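Local structure of sucrose 6(F)-phosphate phosphorylase (Thermoanaerobacterium thermosaccharolyticum DSM 571, 6S9V) at residues E191-V196 with Y232-W237; Y261-A264 with L269-D272; I322-A327 with D353-H358; E446-N451 with I491-E496. The protein is a phosphorylase with an alpha-amylase family catalytic domain, built on a closed eight-stranded parallel beta-barrel ringed by helices, with a separate antiparallel sheet at its C-terminal end. All blocks are in the same frame, centred on the assembly; numbering follows the deposited sequence.

Interaction 1 (E191-V196 with Y232-W237); sequences EFLLEV and YEFLDW
F234 and W237 both carry CG anti to the backbone N, at chi1 175° and 171°. These torsions bring their rings over to L193 and L194 on the neighbouring helix. The two leucines have the other common setting, with CG beside the backbone N. L193 already points at the other helix; L194 starts off to the side and only its end comes nearer.

L193 serves both rings. Its CD1 sits at the edge of the F234 ring, near the ring plane, 4.0 Å from F234 CE1. The same L193 CD1 is 4.2 Å from W237 CZ3, again at a ring edge. The side chains of L193 and F234 cross at about a right angle. L194 deals with the indole alone. Its CD2 lies 3.8 Å from W237 CZ2 and comes in obliquely. The contact is purely apolar, and no polar pair joins the two segments.

The helix axes stay 13.2 Å apart and cross at -36°. Such a wide spacing is bridged by long side chains, the two rings doing most of the reaching. R190 makes a cation-pi contact with W237, and L193 also packs on L97 of strand 92-97. Helices 187-202 and 230-244 flank strand 207-210 in the chain. They are consecutive helices in the outer layer of the barrel, and this lateral packing belongs to the TIM-barrel fold of the alpha-amylase catalytic domain.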
loop_
_atom_site.group_PDB
_atom_site.type_symbol
_atom_site.label_atom_id
_atom_site.label_comp_id
_atom_site.label_asym_id
_atom_site.label_seq_id
_atom_site.Cartn_x
_atom_site.Cartn_y
_atom_site.Cartn_z
ATOM N N GLU A 191 -22.287 2.679 10.582
ATOM C CA GLU A 191 -22.622 4.099 10.545
ATOM C C GLU A 191 -21.363 4.954 10.612
ATOM O O GLU A 191 -21.245 5.964 9.906
ATOM C CB GLU A 191 -23.544 4.450 11.718
ATOM C CG GLU A 191 -24.953 3.890 11.624
ATOM C CD GLU A 191 -25.768 4.151 12.883
ATOM O OE1 GLU A 191 -25.172 4.466 13.934
ATOM O OE2 GLU A 191 -27.010 4.041 12.825
ATOM N N PHE A 192 -20.425 4.571 11.481
ATOM C CA PHE A 192 -19.153 5.278 11.608
ATOM C C PHE A 192 -18.385 5.281 10.293
ATOM O O PHE A 192 -17.919 6.332 9.838
ATOM C CB PHE A 192 -18.337 4.620 12.722
ATOM C CG PHE A 192 -16.932 5.133 12.852
ATOM C CD1 PHE A 192 -16.680 6.374 13.416
ATOM C CD2 PHE A 192 -15.864 4.362 12.436
ATOM C CE1 PHE A 192 -15.384 6.841 13.546
ATOM C CE2 PHE A 192 -14.563 4.824 12.570
ATOM C CZ PHE A 192 -14.329 6.063 13.127
ATOM N N LEU A 193 -18.262 4.116 9.655
ATOM C CA LEU A 193 -17.536 4.039 8.395
ATOM C C LEU A 193 -18.242 4.842 7.308
ATOM O O LEU A 193 -17.588 5.508 6.501
ATOM C CB LEU A 193 -17.367 2.580 7.968
ATOM C CG LEU A 193 -16.583 1.676 8.923
ATOM C CD1 LEU A 193 -16.545 0.253 8.395
ATOM C CD2 LEU A 193 -15.169 2.195 9.151
ATOM N N LEU A 194 -19.581 4.785 7.271
ATOM C CA LEU A 194 -20.334 5.584 6.308
ATOM C C LEU A 194 -20.067 7.072 6.486
ATOM O O LEU A 194 -19.985 7.818 5.503
ATOM C CB LEU A 194 -21.832 5.316 6.450
ATOM C CG LEU A 194 -22.393 3.988 5.964
ATOM C CD1 LEU A 194 -23.915 4.068 5.931
ATOM C CD2 LEU A 194 -21.852 3.651 4.599
ATOM N N GLU A 195 -19.967 7.530 7.737
ATOM C CA GLU A 195 -19.687 8.937 7.987
ATOM C C GLU A 195 -18.307 9.328 7.475
ATOM O O GLU A 195 -18.113 10.463 7.031
ATOM C CB GLU A 195 -19.800 9.237 9.484
ATOM C CG GLU A 195 -19.499 10.684 9.853
ATOM C CD GLU A 195 -20.391 11.677 9.133
ATOM O OE1 GLU A 195 -21.553 11.330 8.829
ATOM O OE2 GLU A 195 -19.918 12.800 8.847
ATOM N N VAL A 196 -17.345 8.404 7.508
ATOM C CA VAL A 196 -16.024 8.710 6.972
ATOM C C VAL A 196 -16.082 8.836 5.453
ATOM O O VAL A 196 -15.510 9.768 4.880
ATOM C CB VAL A 196 -14.996 7.654 7.413
ATOM C CG1 VAL A 196 -13.613 8.002 6.850
ATOM C CG2 VAL A 196 -14.949 7.564 8.929
ATOM N N TYR A 232 -16.565 -11.441 2.406
ATOM C CA TYR A 232 -17.139 -10.908 1.172
ATOM C C TYR A 232 -18.445 -10.164 1.425
ATOM O O TYR A 232 -18.796 -9.247 0.669
ATOM C CB TYR A 232 -17.328 -12.042 0.160
ATOM C CG TYR A 232 -16.087 -12.257 -0.670
ATOM C CD1 TYR A 232 -15.774 -11.384 -1.698
ATOM C CD2 TYR A 232 -15.215 -13.306 -0.416
ATOM C CE1 TYR A 232 -14.643 -11.546 -2.454
ATOM C CE2 TYR A 232 -14.070 -13.480 -1.177
ATOM C CZ TYR A 232 -13.794 -12.593 -2.198
ATOM O OH TYR A 232 -12.670 -12.730 -2.983
ATOM N N GLU A 233 -19.170 -10.523 2.484
ATOM C CA GLU A 233 -20.366 -9.773 2.848
ATOM C C GLU A 233 -20.013 -8.349 3.268
ATOM O O GLU A 233 -20.728 -7.396 2.929
ATOM C CB GLU A 233 -21.099 -10.506 3.970
ATOM C CG GLU A 233 -21.473 -11.940 3.624
ATOM C CD GLU A 233 -22.122 -12.666 4.783
ATOM O OE1 GLU A 233 -23.043 -12.095 5.401
ATOM O OE2 GLU A 233 -21.705 -13.807 5.080
ATOM N N PHE A 234 -18.913 -8.186 4.009
ATOM C CA PHE A 234 -18.444 -6.852 4.359
ATOM C C PHE A 234 -17.924 -6.108 3.134
ATOM O O PHE A 234 -18.231 -4.929 2.935
ATOM C CB PHE A 234 -17.345 -6.937 5.417
ATOM C CG PHE A 234 -16.721 -5.609 5.742
ATOM C CD1 PHE A 234 -17.378 -4.707 6.568
ATOM C CD2 PHE A 234 -15.497 -5.252 5.207
ATOM C CE1 PHE A 234 -16.823 -3.480 6.857
ATOM C CE2 PHE A 234 -14.933 -4.026 5.501
ATOM C CZ PHE A 234 -15.598 -3.139 6.332
ATOM N N LEU A 235 -17.104 -6.774 2.317
ATOM C CA LEU A 235 -16.564 -6.119 1.129
ATOM C C LEU A 235 -17.681 -5.658 0.203
ATOM O O LEU A 235 -17.657 -4.527 -0.299
ATOM C CB LEU A 235 -15.614 -7.062 0.396
ATOM C CG LEU A 235 -14.297 -7.373 1.097
ATOM C CD1 LEU A 235 -13.541 -8.459 0.348
ATOM C CD2 LEU A 235 -13.443 -6.111 1.229
ATOM N N ASP A 236 -18.679 -6.514 -0.028
ATOM C CA ASP A 236 -19.778 -6.129 -0.902
ATOM C C ASP A 236 -20.531 -4.939 -0.327
ATOM O O ASP A 236 -20.857 -3.993 -1.053
ATOM C CB ASP A 236 -20.739 -7.305 -1.108
ATOM C CG ASP A 236 -20.120 -8.440 -1.908
ATOM O OD1 ASP A 236 -19.084 -8.219 -2.570
ATOM O OD2 ASP A 236 -20.680 -9.558 -1.879
ATOM N N TRP A 237 -20.811 -4.970 0.981
ATOM C CA TRP A 237 -21.469 -3.844 1.628
ATOM C C TRP A 237 -20.655 -2.573 1.461
ATOM O O TRP A 237 -21.182 -1.525 1.066
ATOM C CB TRP A 237 -21.695 -4.138 3.115
ATOM C CG TRP A 237 -22.165 -2.916 3.851
ATOM C CD1 TRP A 237 -23.445 -2.467 3.954
ATOM C CD2 TRP A 237 -21.355 -1.986 4.577
ATOM N NE1 TRP A 237 -23.485 -1.311 4.692
ATOM C CE2 TRP A 237 -22.214 -0.996 5.088
ATOM C CE3 TRP A 237 -19.986 -1.892 4.843
ATOM C CZ2 TRP A 237 -21.750 0.076 5.845
ATOM C CZ3 TRP A 237 -19.528 -0.834 5.595
ATOM C CH2 TRP A 237 -20.405 0.137 6.089
#

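Interaction 2 (Y261-A264 with L269-D272); sequences YKLA and LIYD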
loop_
_atom_site.group_PDB
_atom_site.type_symbol
_atom_site.label_atom_id
_atom_site.label_comp_id
_atom_site.label_asym_id
_atom_site.label_seq_id
_atom_site.Cartn_x
_atom_site.Cartn_y
_atom_site.Cartn_z
ATOM N N TYR A 261 -6.191 -12.862 -6.533
ATOM C CA TYR A 261 -6.776 -13.055 -7.856
ATOM C C TYR A 261 -8.293 -13.192 -7.785
ATOM O O TYR A 261 -9.012 -12.692 -8.659
ATOM C CB TYR A 261 -6.160 -14.271 -8.531
ATOM C CG TYR A 261 -4.781 -14.037 -9.125
ATOM C CD1 TYR A 261 -3.907 -13.082 -8.600
ATOM C CD2 TYR A 261 -4.355 -14.785 -10.209
ATOM C CE1 TYR A 261 -2.634 -12.889 -9.157
ATOM C CE2 TYR A 261 -3.099 -14.607 -10.759
ATOM C CZ TYR A 261 -2.245 -13.664 -10.239
ATOM O OH TYR A 261 -1.004 -13.514 -10.833
ATOM N N LYS A 262 -8.804 -13.865 -6.754
ATOM C CA LYS A 262 -10.253 -13.995 -6.618
ATOM C C LYS A 262 -10.897 -12.640 -6.344
ATOM O O LYS A 262 -11.983 -12.349 -6.856
ATOM C CB LYS A 262 -10.576 -14.998 -5.513
ATOM C CG LYS A 262 -12.055 -15.259 -5.289
ATOM C CD LYS A 262 -12.224 -16.467 -4.373
ATOM C CE LYS A 262 -13.608 -16.559 -3.766
ATOM N NZ LYS A 262 -13.639 -17.618 -2.711
ATOM N N LEU A 263 -10.240 -11.793 -5.549
ATOM C CA LEU A 263 -10.736 -10.438 -5.332
ATOM C C LEU A 263 -10.859 -9.681 -6.649
ATOM O O LEU A 263 -11.905 -9.087 -6.945
ATOM C CB LEU A 263 -9.802 -9.699 -4.371
ATOM C CG LEU A 263 -9.946 -10.101 -2.910
ATOM C CD1 LEU A 263 -8.802 -9.503 -2.088
ATOM C CD2 LEU A 263 -11.287 -9.680 -2.364
ATOM N N ALA A 264 -9.794 -9.695 -7.458
ATOM C CA ALA A 264 -9.839 -9.061 -8.774
ATOM C C ALA A 264 -10.894 -9.707 -9.664
ATOM O O ALA A 264 -11.630 -9.009 -10.378
ATOM C CB ALA A 264 -8.460 -9.140 -9.442
ATOM N N LEU A 269 -10.569 -3.804 -6.756
ATOM C CA LEU A 269 -9.213 -3.324 -7.000
ATOM C C LEU A 269 -8.259 -3.823 -5.919
ATOM O O LEU A 269 -8.588 -3.821 -4.732
ATOM C CB LEU A 269 -9.183 -1.794 -7.045
ATOM C CG LEU A 269 -9.962 -1.135 -8.187
ATOM C CD1 LEU A 269 -10.167 0.348 -7.943
ATOM C CD2 LEU A 269 -9.204 -1.347 -9.488
ATOM N N ILE A 270 -7.071 -4.248 -6.347
ATOM C CA ILE A 270 -6.051 -4.777 -5.452
ATOM C C ILE A 270 -4.710 -4.123 -5.753
ATOM O O ILE A 270 -4.510 -3.481 -6.784
ATOM C CB ILE A 270 -5.908 -6.312 -5.556
ATOM C CG1 ILE A 270 -5.475 -6.711 -6.972
ATOM C CG2 ILE A 270 -7.217 -6.999 -5.167
ATOM C CD1 ILE A 270 -5.053 -8.164 -7.104
ATOM N N TYR A 271 -3.770 -4.341 -4.833
ATOM C CA TYR A 271 -2.382 -3.971 -5.038
ATOM C C TYR A 271 -1.618 -5.134 -5.655
ATOM O O TYR A 271 -1.822 -6.294 -5.289
ATOM C CB TYR A 271 -1.705 -3.604 -3.723
ATOM C CG TYR A 271 -2.049 -2.245 -3.181
ATOM C CD1 TYR A 271 -1.490 -1.100 -3.734
ATOM C CD2 TYR A 271 -2.903 -2.108 -2.098
ATOM C CE1 TYR A 271 -1.786 0.150 -3.230
ATOM C CE2 TYR A 271 -3.210 -0.865 -1.589
ATOM C CZ TYR A 271 -2.644 0.262 -2.156
ATOM O OH TYR A 271 -2.944 1.503 -1.657
ATOM N N ASP A 272 -0.695 -4.814 -6.548
ATOM C CA ASP A 272 0.193 -5.826 -7.107
ATOM C C ASP A 272 1.342 -6.029 -6.122
ATOM O O ASP A 272 2.344 -5.321 -6.156
ATOM C CB ASP A 272 0.694 -5.406 -8.482
ATOM C CG ASP A 272 1.404 -6.538 -9.207
ATOM O OD1 ASP A 272 1.932 -7.434 -8.520
ATOM O OD2 ASP A 272 1.414 -6.544 -10.458
#
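No ring face or edge is used where L263 and A264 meet I270, since all three side chains are aliphatic. The tyrosines beside them use their rings on other partners: Y261 meets F257 edge-to-face, and Y271 meets F273 with the planes about 30° apart.

I270 reaches the helix with two separate branches. Its CG1 takes the crowded position between the backbone N and the carbonyl carbon, at chi1 62°. CG2 then lies beside the backbone N and touches L263, with I270 CG2 3.8 Å from L263 CB. The longer branch runs on to the next residue, where I270 CD1 is 4.2 Å from A264 CB. The isoleucine thus spans two successive helix positions. All three residues are buried. The backbones come closest at A264 and L269, whose CA atoms are 6.0 Å apart.

The contact closes a beta-alpha-beta crossover made of strand 248-251, helix 257-265 and strand 269-271. Strand 269-271 lies between strands 248-251 and 302-304 in the barrel wall. L263 also packs on L251 of strand 248-251 and, laterally, on Y232 and L235 of helix 230-244, the preceding barrel helix.

Interaction 3 (I322-A327 with D353-H358); sequences IDTKKA and DGFDVH. With SO4 (sulfate ion), chain D; SO4 (sulfate ion), chain F.
The first turn of helix 324-336, through T324 and A327, packs on F355 in the loop that runs into strand 357-361. F355 has CG anti to the backbone N, at chi1 -168°. Its ring is thereby laid along the start of the helix. T324 CG2 lies 4.0 Å from F355 CB and is equally near the first ring atoms. Further along the ring, A327 CB is 3.6 Å from F355 CE2. Both methyl groups come in obliquely. T324 and F355 run past each other in opposite directions. T324 is at the exposed margin, while A327 is buried.

The helix start is fixed by an N-cap. D323 OD1 accepts from K326 N at 2.9 Å, with an N-H...O angle of 162°. The donor meets the syn side of the carboxylate, somewhat out of its plane. F355 also packs on K328 and V331 of the same helix. Strand 357-361 is the middle strand of a small antiparallel sheet, between 312-313 and 340-343.

Two sulfate ions, probably from the crystallisation liquor, lie at the far sides of this contact. K325 bends at its last torsion, and its NZ bonds O1 of the chain F sulfate at 2.7 Å. H358 NE2 donates to O3 of the chain D sulfate at 2.7 Å. That bond is nearly straight, at 175°, and lies in the ring plane. A hydrogen bond between H358 ND1 and K315 O holds the imidazole from its other nitrogen and fixes its rotation.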
loop_
_atom_site.group_PDB
_atom_site.type_symbol
_atom_site.label_atom_id
_atom_site.label_comp_id
_atom_site.label_asym_id
_atom_site.label_seq_id
_atom_site.Cartn_x
_atom_site.Cartn_y
_atom_site.Cartn_z
ATOM N N ILE A 322 7.587 -18.931 -5.684
ATOM C CA ILE A 322 9.036 -19.038 -5.616
ATOM C C ILE A 322 9.358 -20.036 -4.518
ATOM O O ILE A 322 8.619 -20.159 -3.536
ATOM C CB ILE A 322 9.719 -17.690 -5.297
ATOM C CG1 ILE A 322 9.244 -17.177 -3.938
ATOM C CG2 ILE A 322 9.407 -16.685 -6.373
ATOM C CD1 ILE A 322 9.779 -15.821 -3.550
ATOM N N ASP A 323 10.457 -20.756 -4.689
ATOM C CA ASP A 323 10.892 -21.676 -3.650
ATOM C C ASP A 323 11.756 -20.932 -2.628
ATOM O O ASP A 323 12.162 -19.782 -2.825
ATOM C CB ASP A 323 11.623 -22.877 -4.252
ATOM C CG ASP A 323 12.930 -22.510 -4.927
ATOM O OD1 ASP A 323 13.362 -21.343 -4.843
ATOM O OD2 ASP A 323 13.528 -23.416 -5.546
ATOM N N THR A 324 11.995 -21.593 -1.496
ATOM C CA THR A 324 12.749 -20.964 -0.416
ATOM C C THR A 324 14.149 -20.567 -0.871
ATOM O O THR A 324 14.657 -19.507 -0.480
ATOM C CB THR A 324 12.811 -21.907 0.787
ATOM O OG1 THR A 324 11.479 -22.142 1.268
ATOM C CG2 THR A 324 13.652 -21.310 1.902
ATOM N N LYS A 325 14.798 -21.409 -1.679
ATOM C CA LYS A 325 16.135 -21.081 -2.163
ATOM C C LYS A 325 16.177 -19.704 -2.813
ATOM O O LYS A 325 17.064 -18.895 -2.524
ATOM C CB LYS A 325 16.628 -22.141 -3.148
ATOM C CG LYS A 325 17.025 -23.437 -2.503
ATOM C CD LYS A 325 17.363 -24.491 -3.550
ATOM C CE LYS A 325 17.594 -25.824 -2.900
ATOM N NZ LYS A 325 18.870 -25.820 -2.122
ATOM N N LYS A 326 15.253 -19.438 -3.737
ATOM C CA LYS A 326 15.281 -18.174 -4.470
ATOM C C LYS A 326 14.755 -17.023 -3.626
ATOM O O LYS A 326 15.256 -15.893 -3.733
ATOM C CB LYS A 326 14.514 -18.315 -5.783
ATOM C CG LYS A 326 15.107 -19.401 -6.683
ATOM C CD LYS A 326 16.479 -18.982 -7.209
ATOM C CE LYS A 326 17.278 -20.161 -7.733
ATOM N NZ LYS A 326 18.612 -19.721 -8.234
ATOM N N ALA A 327 13.748 -17.272 -2.786
ATOM C CA ALA A 327 13.324 -16.248 -1.839
ATOM C C ALA A 327 14.494 -15.840 -0.946
ATOM O O ALA A 327 14.778 -14.649 -0.767
ATOM C CB ALA A 327 12.162 -16.760 -0.990
ATOM N N ASP A 353 10.046 -21.683 13.253
ATOM C CA ASP A 353 10.164 -22.758 12.280
ATOM C C ASP A 353 9.985 -22.242 10.858
ATOM O O ASP A 353 9.135 -21.384 10.596
ATOM C CB ASP A 353 9.123 -23.851 12.550
ATOM C CG ASP A 353 9.417 -24.650 13.807
ATOM O OD1 ASP A 353 10.377 -24.320 14.532
ATOM O OD2 ASP A 353 8.680 -25.624 14.069
ATOM N N GLY A 354 10.815 -22.755 9.947
ATOM C CA GLY A 354 10.648 -22.498 8.533
ATOM C C GLY A 354 11.114 -21.123 8.103
ATOM O O GLY A 354 11.575 -20.298 8.891
ATOM N N PHE A 355 11.035 -20.903 6.794
ATOM C CA PHE A 355 11.233 -19.578 6.221
ATOM C C PHE A 355 10.063 -18.699 6.651
ATOM O O PHE A 355 8.904 -19.032 6.378
ATOM C CB PHE A 355 11.309 -19.686 4.701
ATOM C CG PHE A 355 11.797 -18.440 4.008
ATOM C CD1 PHE A 355 13.103 -18.013 4.157
ATOM C CD2 PHE A 355 10.952 -17.712 3.189
ATOM C CE1 PHE A 355 13.555 -16.876 3.503
ATOM C CE2 PHE A 355 11.398 -16.572 2.541
ATOM C CZ PHE A 355 12.698 -16.157 2.697
ATOM N N ASP A 356 10.346 -17.578 7.308
ATOM C CA ASP A 356 9.267 -16.785 7.897
ATOM C C ASP A 356 9.462 -15.300 7.621
ATOM O O ASP A 356 9.139 -14.447 8.453
ATOM C CB ASP A 356 9.132 -17.047 9.400
ATOM C CG ASP A 356 10.348 -16.624 10.185
ATOM O OD1 ASP A 356 11.444 -16.513 9.592
ATOM O OD2 ASP A 356 10.205 -16.387 11.403
ATOM N N VAL A 357 9.945 -14.967 6.431
ATOM C CA VAL A 357 10.143 -13.574 6.049
ATOM C C VAL A 357 8.849 -13.034 5.446
ATOM O O VAL A 357 8.403 -13.490 4.387
ATOM C CB VAL A 357 11.307 -13.427 5.058
ATOM C CG1 VAL A 357 11.472 -11.961 4.684
ATOM C CG2 VAL A 357 12.595 -14.022 5.655
ATOM N N HIS A 358 8.271 -12.032 6.114
ATOM C CA HIS A 358 7.049 -11.382 5.644
ATOM C C HIS A 358 7.374 -10.286 4.643
ATOM O O HIS A 358 6.802 -10.248 3.545
ATOM C CB HIS A 358 6.290 -10.833 6.860
ATOM C CG HIS A 358 4.944 -10.258 6.548
ATOM N ND1 HIS A 358 3.990 -10.935 5.819
ATOM C CD2 HIS A 358 4.380 -9.081 6.906
ATOM C CE1 HIS A 358 2.902 -10.192 5.725
ATOM N NE2 HIS A 358 3.110 -9.063 6.378
HETATM S S SO4 D . 0.178 -7.244 7.539
HETATM O O1 SO4 D . -0.793 -8.239 7.067
HETATM O O2 SO4 D . 0.752 -7.646 8.819
HETATM O O3 SO4 D . 1.233 -7.123 6.540
HETATM O O4 SO4 D . -0.480 -5.956 7.728
HETATM S S SO4 F . 20.442 -23.503 0.578
HETATM O O1 SO4 F . 19.640 -24.670 0.227
HETATM O O2 SO4 F . 21.600 -23.428 -0.308
HETATM O O3 SO4 F . 20.878 -23.611 1.968
HETATM O O4 SO4 F . 19.625 -22.302 0.416
#

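Interaction 4 (E446-N451 with I491-E496); sequences EYEAFN and INENGE
Y447 is the first residue to leave helical geometry after helix 432-446, and it lies across from I491, just before the type I turn from N492 to G495. The CA atoms of Y447 and N492 are 9.2 Å apart, so the long tyrosine side chain bridges the gap. Y447 holds CG anti to the backbone N, chi1 -161°, which carries the hydroxyl across to I491. Y447 OH donates to I491 O at 2.6 Å. The hydroxyl lies in the carbonyl plane, on a lone pair, at a C=O...O angle of 120°. R474 N also bonds Y447 OH, so the buried hydroxyl is gripped by more than one partner.

The turn closes the hairpin of strands 485-491 and 497-501, the last two strands of the five-stranded antiparallel sheet at the C-terminal end. N492 braces it from inside. Its OD1 accepts from E496 N at 2.8 Å, with the donor above the amide plane. N492 ND2 gives a bond to E496 OE1 at 3.2 Å.

At the surface, E448 OE2 and E493 OE2 are 4.1 Å apart, with the carboxylate planes turned 63° to each other. These like charges would probably repel somewhat. E493 is poorly ordered, and its ion pair with K473 is long and weak.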
loop_
_atom_site.group_PDB
_atom_site.type_symbol
_atom_site.label_atom_id
_atom_site.label_comp_id
_atom_site.label_asym_id
_atom_site.label_seq_id
_atom_site.Cartn_x
_atom_site.Cartn_y
_atom_site.Cartn_z
ATOM N N GLU A 446 2.412 10.971 -20.648
ATOM C CA GLU A 446 2.113 11.727 -21.855
ATOM C C GLU A 446 1.865 10.843 -23.067
ATOM O O GLU A 446 1.027 11.182 -23.909
ATOM C CB GLU A 446 3.264 12.687 -22.197
ATOM C CG GLU A 446 3.494 13.830 -21.214
ATOM C CD GLU A 446 4.819 14.553 -21.461
ATOM O OE1 GLU A 446 5.611 14.067 -22.293
ATOM O OE2 GLU A 446 5.066 15.611 -20.835
ATOM N N TYR A 447 2.560 9.718 -23.192
ATOM C CA TYR A 447 2.492 8.967 -24.435
ATOM C C TYR A 447 1.220 8.132 -24.487
ATOM O O TYR A 447 0.947 7.333 -23.589
ATOM C CB TYR A 447 3.725 8.091 -24.617
ATOM C CG TYR A 447 3.867 7.688 -26.068
ATOM C CD1 TYR A 447 4.177 8.632 -27.042
ATOM C CD2 TYR A 447 3.634 6.386 -26.471
ATOM C CE1 TYR A 447 4.278 8.275 -28.379
ATOM C CE2 TYR A 447 3.737 6.022 -27.796
ATOM C CZ TYR A 447 4.057 6.963 -28.742
ATOM O OH TYR A 447 4.141 6.585 -30.056
ATOM N N GLU A 448 0.462 8.294 -25.566
ATOM C CA GLU A 448 -0.908 7.798 -25.615
ATOM C C GLU A 448 -1.004 6.280 -25.713
ATOM O O GLU A 448 -2.063 5.721 -25.393
ATOM C CB GLU A 448 -1.623 8.457 -26.797
ATOM C CG GLU A 448 -1.690 9.990 -26.718
ATOM C CD GLU A 448 -0.432 10.717 -27.232
ATOM O OE1 GLU A 448 0.652 10.094 -27.357
ATOM O OE2 GLU A 448 -0.540 11.934 -27.518
ATOM N N ALA A 449 0.069 5.597 -26.125
ATOM C CA ALA A 449 -0.005 4.156 -26.342
ATOM C C ALA A 449 -0.310 3.391 -25.059
ATOM O O ALA A 449 -0.883 2.293 -25.114
ATOM C CB ALA A 449 1.304 3.646 -26.952
ATOM N N PHE A 450 0.083 3.925 -23.900
ATOM C CA PHE A 450 -0.169 3.218 -22.648
ATOM C C PHE A 450 -1.655 3.066 -22.367
ATOM O O PHE A 450 -2.036 2.255 -21.518
ATOM C CB PHE A 450 0.498 3.946 -21.481
ATOM C CG PHE A 450 1.991 3.910 -21.531
ATOM C CD1 PHE A 450 2.680 2.737 -21.256
ATOM C CD2 PHE A 450 2.711 5.048 -21.850
ATOM C CE1 PHE A 450 4.062 2.702 -21.301
ATOM C CE2 PHE A 450 4.099 5.015 -21.889
ATOM C CZ PHE A 450 4.769 3.842 -21.623
ATOM N N ASN A 451 -2.501 3.819 -23.063
ATOM C CA ASN A 451 -3.939 3.688 -22.918
ATOM C C ASN A 451 -4.547 2.759 -23.957
ATOM O O ASN A 451 -5.762 2.802 -24.172
ATOM C CB ASN A 451 -4.584 5.072 -22.976
ATOM C CG ASN A 451 -4.196 5.923 -21.789
ATOM O OD1 ASN A 451 -4.216 5.451 -20.657
ATOM N ND2 ASN A 451 -3.811 7.165 -22.037
ATOM N N ILE A 491 6.729 6.135 -31.571
ATOM C CA ILE A 491 6.332 6.878 -32.763
ATOM C C ILE A 491 6.033 8.310 -32.336
ATOM O O ILE A 491 5.157 8.543 -31.494
ATOM C CB ILE A 491 5.106 6.245 -33.441
ATOM C CG1 ILE A 491 5.365 4.779 -33.798
ATOM C CG2 ILE A 491 4.712 7.056 -34.670
ATOM C CD1 ILE A 491 6.536 4.550 -34.724
ATOM N N ASN A 492 6.753 9.272 -32.909
ATOM C CA ASN A 492 6.596 10.665 -32.510
ATOM C C ASN A 492 5.390 11.271 -33.234
ATOM O O ASN A 492 4.656 10.585 -33.949
ATOM C CB ASN A 492 7.892 11.431 -32.774
ATOM C CG ASN A 492 8.216 11.562 -34.256
ATOM O OD1 ASN A 492 7.386 11.300 -35.128
ATOM N ND2 ASN A 492 9.449 11.956 -34.546
ATOM N N GLU A 493 5.168 12.575 -33.052
ATOM C CA GLU A 493 3.988 13.216 -33.622
ATOM C C GLU A 493 4.014 13.227 -35.146
ATOM O O GLU A 493 2.949 13.280 -35.772
ATOM C CB GLU A 493 3.865 14.648 -33.089
ATOM C CG GLU A 493 3.292 14.767 -31.678
ATOM C CD GLU A 493 1.829 14.369 -31.595
ATOM O OE1 GLU A 493 1.111 14.521 -32.607
ATOM O OE2 GLU A 493 1.394 13.917 -30.515
ATOM N N ASN A 494 5.194 13.164 -35.755
ATOM C CA ASN A 494 5.314 13.126 -37.206
ATOM C C ASN A 494 5.280 11.712 -37.776
ATOM O O ASN A 494 5.523 11.539 -38.974
ATOM C CB ASN A 494 6.603 13.821 -37.655
ATOM C CG ASN A 494 6.669 15.271 -37.216
ATOM O OD1 ASN A 494 5.643 15.918 -37.008
ATOM N ND2 ASN A 494 7.883 15.795 -37.097
ATOM N N GLY A 495 4.995 10.703 -36.955
ATOM C CA GLY A 495 4.966 9.335 -37.427
ATOM C C GLY A 495 6.315 8.667 -37.561
ATOM O O GLY A 495 6.388 7.555 -38.094
ATOM N N GLU A 496 7.382 9.309 -37.105
ATOM C CA GLU A 496 8.725 8.760 -37.212
ATOM C C GLU A 496 9.035 7.932 -35.973
ATOM O O GLU A 496 8.647 8.295 -34.859
ATOM C CB GLU A 496 9.738 9.894 -37.366
ATOM C CG GLU A 496 9.480 10.774 -38.590
ATOM C CD GLU A 496 10.177 12.121 -38.514
ATOM O OE1 GLU A 496 10.703 12.468 -37.435
ATOM O OE2 GLU A 496 10.183 12.843 -39.533
#

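The four contacts follow one another along the chain in numerical order. Interactions 1 and 2 belong to the barrel and touch where helices 230-244 and 257-265 meet, although the two centres are 19 Å apart. Together they cover three successive barrel helices. Interaction 3 lies about 23 Å from interaction 2, centre to centre. It joins helix 324-336 to the loop leading into strand 357-361, the middle strand of a small antiparallel sheet. Interaction 4 stands apart, about 30 Å from interaction 2 and 43 Å from interaction 3 between centres. It ties the end of helix 432-446 to the C-terminal sheet, a second structural unit beside the barrel.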